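Local coordinates for oxygen-independent coproporphyrinogen III oxidase (PDB 1OLT), which catalyses the anaerobic oxidative decarboxylation of two propionate groups of coproporphyrinogen III, yielding protoporphyrinogen IX in haem biosynthesis, as a radical SAM enzyme with a [4Fe-4S] cluster, at residues L167-N175 with R184-L195. Sequence-based numbering, arbitrary orientation.
Sequences LSMGVQDFN and REQDEEFIFALL. With SAM (S-adenosylmethionine), chain C.
The CA atoms of M169 and L195, and of V171 and I191, are nearest each other where strand 167-172 and helix 188-195 run nearly antiparallel, at 161° with axes 11.0 Å apart; beyond the strand end F174 lies level with E188. The apolar layer starts at M169, whose chain runs straight out from the strand and bends only at its last torsion (chi3 -50°), which lays M169 CE 3.5 Å from L194 CD2. I191 CG2 sits 4.1 Å from both M169 SD and V171 CG2, while its CD1 reaches F174 CE1. The F174 ring carries V171 CG1 over the centre of one face, E188 CG lies near CE1, and the F192 side chain crosses F174 at about a right angle, its CE1 near F174 CZ. A water donates to both F174 O and E188 OE1, joining the turn to the helix start.

The polar layer is built on R184. Its extended chain delivers the guanidinium to the SAM carboxylate as a two-pronged grip: R184 NH1 to SAM O and R184 NH2 to SAM OXT are each 2.9 Å, both nearly straight. NH2 also makes a weak bond to G170 O. R184 NE donates to Q186 OE1, helping to fix the guanidinium's rotation, and Q186 NE2 meets a lone pair of V171 O at 2.7 Å. Q186 is thus a second-shell link between R184 and the strand. Q172 OE1 lies over one guanidinium face, the two planes almost perpendicular, while Q172 NE2 donates to SAM O2' at 2.8 Å.

R184 also touches C66 and the iron-sulfur cluster. Strand 166-172, helix 188-200 and parallel strand 207-212 form a beta-alpha-beta crossover of the TIM-barrel-like core, its loop bringing R184 to SAM; helix 154-161 meets L194, and helix 219-232 packs on F174 and F192.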
loop_
_atom_site.group_PDB
_atom_site.type_symbol
_atom_site.label_atom_id
_atom_site.label_comp_id
_atom_site.label_asym_id
_atom_site.label_seq_id
_atom_site.Cartn_x
_atom_site.Cartn_y
_atom_site.Cartn_z
ATOM N N LEU A 167 1.394 4.468 12.692
ATOM C CA LEU A 167 -0.002 4.165 12.394
ATOM C C LEU A 167 -0.539 4.929 11.169
ATOM O O LEU A 167 -0.060 6.026 10.840
ATOM C CB LEU A 167 -0.889 4.391 13.627
ATOM C CG LEU A 167 -1.442 5.727 14.119
ATOM C CD1 LEU A 167 -2.521 6.400 13.266
ATOM C CD2 LEU A 167 -1.995 5.478 15.534
ATOM N N SER A 168 -1.577 4.348 10.580
ATOM C CA SER A 168 -2.332 4.873 9.475
ATOM C C SER A 168 -3.799 4.825 9.910
ATOM O O SER A 168 -4.251 3.832 10.548
ATOM C CB SER A 168 -2.091 4.036 8.245
ATOM O OG SER A 168 -2.826 4.602 7.205
ATOM N N MET A 169 -4.541 5.895 9.627
ATOM C CA MET A 169 -5.906 6.005 10.045
ATOM C C MET A 169 -6.755 6.383 8.857
ATOM O O MET A 169 -6.480 7.357 8.167
ATOM C CB MET A 169 -5.998 7.054 11.148
ATOM C CG MET A 169 -7.388 7.422 11.633
ATOM S SD MET A 169 -7.378 8.767 12.900
ATOM C CE MET A 169 -6.120 8.073 14.000
ATOM N N GLY A 170 -7.807 5.613 8.628
ATOM C CA GLY A 170 -8.757 5.940 7.597
ATOM C C GLY A 170 -9.642 7.102 8.009
ATOM O O GLY A 170 -10.218 7.081 9.077
ATOM N N VAL A 171 -9.787 8.083 7.144
ATOM C CA VAL A 171 -10.762 9.176 7.346
ATOM C C VAL A 171 -11.786 9.245 6.192
ATOM O O VAL A 171 -12.998 9.315 6.410
ATOM C CB VAL A 171 -10.011 10.523 7.559
ATOM C CG1 VAL A 171 -10.934 11.725 7.496
ATOM C CG2 VAL A 171 -9.210 10.500 8.909
ATOM N N GLN A 172 -11.277 9.146 4.972
ATOM C CA GLN A 172 -12.026 9.159 3.742
ATOM C C GLN A 172 -12.556 10.533 3.385
ATOM O O GLN A 172 -12.160 11.088 2.337
ATOM C CB GLN A 172 -13.113 8.061 3.680
ATOM C CG GLN A 172 -12.789 6.798 4.479
ATOM C CD GLN A 172 -11.472 6.147 4.181
ATOM O OE1 GLN A 172 -11.140 5.157 4.811
ATOM N NE2 GLN A 172 -10.743 6.651 3.236
ATOM N N ASP A 173 -13.420 11.086 4.217
ATOM C CA ASP A 173 -13.894 12.461 4.082
ATOM C C ASP A 173 -14.498 12.863 5.434
ATOM O O ASP A 173 -15.064 11.981 6.133
ATOM C CB ASP A 173 -14.956 12.504 2.983
ATOM C CG ASP A 173 -15.220 13.918 2.442
ATOM O OD1 ASP A 173 -14.893 14.915 3.122
ATOM O OD2 ASP A 173 -15.778 14.121 1.327
ATOM N N PHE A 174 -14.373 14.142 5.795
ATOM C CA PHE A 174 -15.074 14.741 6.919
ATOM C C PHE A 174 -16.501 15.218 6.612
ATOM O O PHE A 174 -17.311 15.444 7.535
ATOM C CB PHE A 174 -14.307 15.990 7.441
ATOM C CG PHE A 174 -13.127 15.648 8.271
ATOM C CD1 PHE A 174 -13.272 14.835 9.366
ATOM C CD2 PHE A 174 -11.856 16.121 7.945
ATOM C CE1 PHE A 174 -12.146 14.499 10.201
ATOM C CE2 PHE A 174 -10.701 15.768 8.764
ATOM C CZ PHE A 174 -10.860 14.967 9.882
ATOM N N ASN A 175 -16.823 15.349 5.342
ATOM C CA ASN A 175 -18.152 15.789 4.921
ATOM C C ASN A 175 -19.251 14.806 5.369
ATOM O O ASN A 175 -19.205 13.584 5.076
ATOM C CB ASN A 175 -18.154 15.936 3.401
ATOM C CG ASN A 175 -19.463 16.491 2.871
ATOM O OD1 ASN A 175 -20.531 15.821 2.943
ATOM N ND2 ASN A 175 -19.417 17.752 2.407
ATOM N N ARG A 184 -20.225 5.628 6.523
ATOM C CA ARG A 184 -19.041 5.818 7.320
ATOM C C ARG A 184 -19.163 7.072 8.214
ATOM O O ARG A 184 -18.267 7.906 8.298
ATOM C CB ARG A 184 -17.754 5.888 6.504
ATOM C CG ARG A 184 -16.500 5.539 7.425
ATOM C CD ARG A 184 -15.341 5.883 6.796
ATOM N NE ARG A 184 -14.180 5.794 7.636
ATOM C CZ ARG A 184 -13.272 4.830 7.635
ATOM N NH1 ARG A 184 -13.409 3.728 6.899
ATOM N NH2 ARG A 184 -12.197 4.995 8.407
ATOM N N GLU A 185 -20.293 7.169 8.893
ATOM C CA GLU A 185 -20.503 8.188 9.885
ATOM C C GLU A 185 -19.401 8.021 10.954
ATOM O O GLU A 185 -19.182 6.947 11.458
ATOM C CB GLU A 185 -21.858 8.022 10.549
ATOM C CG GLU A 185 -22.077 8.938 11.734
ATOM C CD GLU A 185 -22.211 10.358 11.311
ATOM O OE1 GLU A 185 -22.753 10.557 10.185
ATOM O OE2 GLU A 185 -21.800 11.275 12.130
ATOM N N GLN A 186 -18.758 9.118 11.280
ATOM C CA GLN A 186 -17.679 9.152 12.248
ATOM C C GLN A 186 -17.619 10.522 12.930
ATOM O O GLN A 186 -18.118 11.608 12.411
ATOM C CB GLN A 186 -16.315 8.705 11.570
ATOM C CG GLN A 186 -15.974 9.425 10.521
ATOM C CD GLN A 186 -14.887 8.826 9.588
ATOM O OE1 GLN A 186 -14.326 7.740 9.786
ATOM N NE2 GLN A 186 -14.560 9.632 8.593
ATOM N N ASP A 187 -17.097 10.486 14.140
ATOM C CA ASP A 187 -17.136 11.682 14.969
ATOM C C ASP A 187 -15.839 12.472 14.746
ATOM O O ASP A 187 -14.797 12.000 15.078
ATOM C CB ASP A 187 -17.281 11.247 16.426
ATOM C CG ASP A 187 -17.458 12.400 17.355
ATOM O OD1 ASP A 187 -16.665 13.383 17.343
ATOM O OD2 ASP A 187 -18.373 12.402 18.157
ATOM N N GLU A 188 -15.947 13.679 14.182
ATOM C CA GLU A 188 -14.785 14.488 13.807
ATOM C C GLU A 188 -13.954 14.832 15.055
ATOM O O GLU A 188 -12.713 14.802 15.020
ATOM C CB GLU A 188 -15.240 15.776 13.152
ATOM C CG GLU A 188 -14.105 16.686 12.732
ATOM C CD GLU A 188 -14.608 17.935 11.995
ATOM O OE1 GLU A 188 -15.315 17.821 10.987
ATOM O OE2 GLU A 188 -14.364 18.993 12.473
ATOM N N GLU A 189 -14.611 15.138 16.155
ATOM C CA GLU A 189 -13.881 15.463 17.391
ATOM C C GLU A 189 -13.096 14.307 17.875
ATOM O O GLU A 189 -11.964 14.455 18.360
ATOM C CB GLU A 189 -14.811 15.974 18.499
ATOM C CG GLU A 189 -15.400 17.314 18.180
ATOM C CD GLU A 189 -14.376 18.431 18.248
ATOM O OE1 GLU A 189 -13.408 18.324 19.056
ATOM O OE2 GLU A 189 -14.533 19.425 17.474
ATOM N N PHE A 190 -13.647 13.114 17.722
ATOM C CA PHE A 190 -12.920 11.936 18.132
ATOM C C PHE A 190 -11.721 11.641 17.205
ATOM O O PHE A 190 -10.666 11.169 17.667
ATOM C CB PHE A 190 -13.840 10.729 18.226
ATOM C CG PHE A 190 -13.150 9.519 18.777
ATOM C CD1 PHE A 190 -12.850 9.444 20.124
ATOM C CD2 PHE A 190 -12.750 8.514 17.948
ATOM C CE1 PHE A 190 -12.199 8.342 20.634
ATOM C CE2 PHE A 190 -12.078 7.425 18.456
ATOM C CZ PHE A 190 -11.817 7.364 19.822
ATOM N N ILE A 191 -11.878 11.871 15.911
ATOM C CA ILE A 191 -10.734 11.736 15.016
ATOM C C ILE A 191 -9.582 12.626 15.433
ATOM O O ILE A 191 -8.417 12.168 15.468
ATOM C CB ILE A 191 -11.130 11.911 13.564
ATOM C CG1 ILE A 191 -11.972 10.716 13.125
ATOM C CG2 ILE A 191 -9.918 12.007 12.660
ATOM C CD1 ILE A 191 -12.710 10.952 11.786
ATOM N N PHE A 192 -9.873 13.885 15.727
ATOM C CA PHE A 192 -8.849 14.824 16.208
ATOM C C PHE A 192 -8.257 14.346 17.538
ATOM O O PHE A 192 -7.031 14.385 17.729
ATOM C CB PHE A 192 -9.435 16.216 16.406
ATOM C CG PHE A 192 -9.381 17.051 15.166
ATOM C CD1 PHE A 192 -10.224 16.755 14.095
ATOM C CD2 PHE A 192 -8.508 18.129 15.067
ATOM C CE1 PHE A 192 -10.189 17.479 12.912
ATOM C CE2 PHE A 192 -8.455 18.867 13.894
ATOM C CZ PHE A 192 -9.283 18.532 12.788
ATOM N N ALA A 193 -9.116 13.880 18.458
ATOM C CA ALA A 193 -8.600 13.389 19.733
ATOM C C ALA A 193 -7.646 12.202 19.550
ATOM O O ALA A 193 -6.607 12.102 20.177
ATOM C CB ALA A 193 -9.762 12.985 20.683
ATOM N N LEU A 194 -8.021 11.298 18.688
ATOM C CA LEU A 194 -7.268 10.105 18.482
ATOM C C LEU A 194 -5.910 10.414 17.878
ATOM O O LEU A 194 -4.887 9.934 18.366
ATOM C CB LEU A 194 -8.045 9.180 17.560
ATOM C CG LEU A 194 -7.655 7.719 17.461
ATOM C CD1 LEU A 194 -7.804 6.994 18.760
ATOM C CD2 LEU A 194 -8.532 7.040 16.367
ATOM N N LEU A 195 -5.885 11.235 16.828
ATOM C CA LEU A 195 -4.598 11.548 16.174
ATOM C C LEU A 195 -3.698 12.385 17.053
ATOM O O LEU A 195 -2.484 12.134 17.131
ATOM C CB LEU A 195 -4.836 12.163 14.783
ATOM C CG LEU A 195 -3.590 12.387 13.936
ATOM C CD1 LEU A 195 -3.948 12.190 12.426
ATOM C CD2 LEU A 195 -2.962 13.829 14.159
HETATM N N SAM C . -10.048 -0.440 8.058
HETATM C CA SAM C . -9.436 0.832 8.416
HETATM C C SAM C . -10.269 2.062 8.033
HETATM O O SAM C . -11.180 1.941 7.143
HETATM O OXT SAM C . -10.030 3.060 8.681
HETATM C CB SAM C . -8.094 0.888 7.660
HETATM C CG SAM C . -8.000 1.413 6.252
HETATM S SD SAM C . -8.694 0.383 4.985
HETATM C CE SAM C . -7.914 -1.221 5.210
HETATM C "C5'" SAM C . -7.587 0.805 3.532
HETATM C "C4'" SAM C . -7.915 2.062 2.652
HETATM O "O4'" SAM C . -8.315 1.751 1.324
HETATM C "C3'" SAM C . -9.083 2.872 3.165
HETATM O "O3'" SAM C . -8.785 3.639 4.337
HETATM C "C2'" SAM C . -9.522 3.677 1.935
HETATM O "O2'" SAM C . -8.907 4.965 1.921
HETATM C "C1'" SAM C . -8.982 2.870 0.780
HETATM N N9 SAM C . -10.006 2.371 -0.116
HETATM C C8 SAM C . -10.836 1.315 0.160
HETATM N N7 SAM C . -11.630 1.105 -0.885
HETATM C C5 SAM C . -11.294 2.019 -1.850
HETATM C C6 SAM C . -11.779 2.265 -3.146
HETATM N N6 SAM C . -12.750 1.545 -3.707
HETATM N N1 SAM C . -11.210 3.282 -3.860
HETATM C C2 SAM C . -10.185 4.052 -3.299
HETATM N N3 SAM C . -9.707 3.814 -2.056
HETATM C C4 SAM C . -10.271 2.814 -1.347
HETATM O O HOH W 1 -16.921 15.746 10.188
#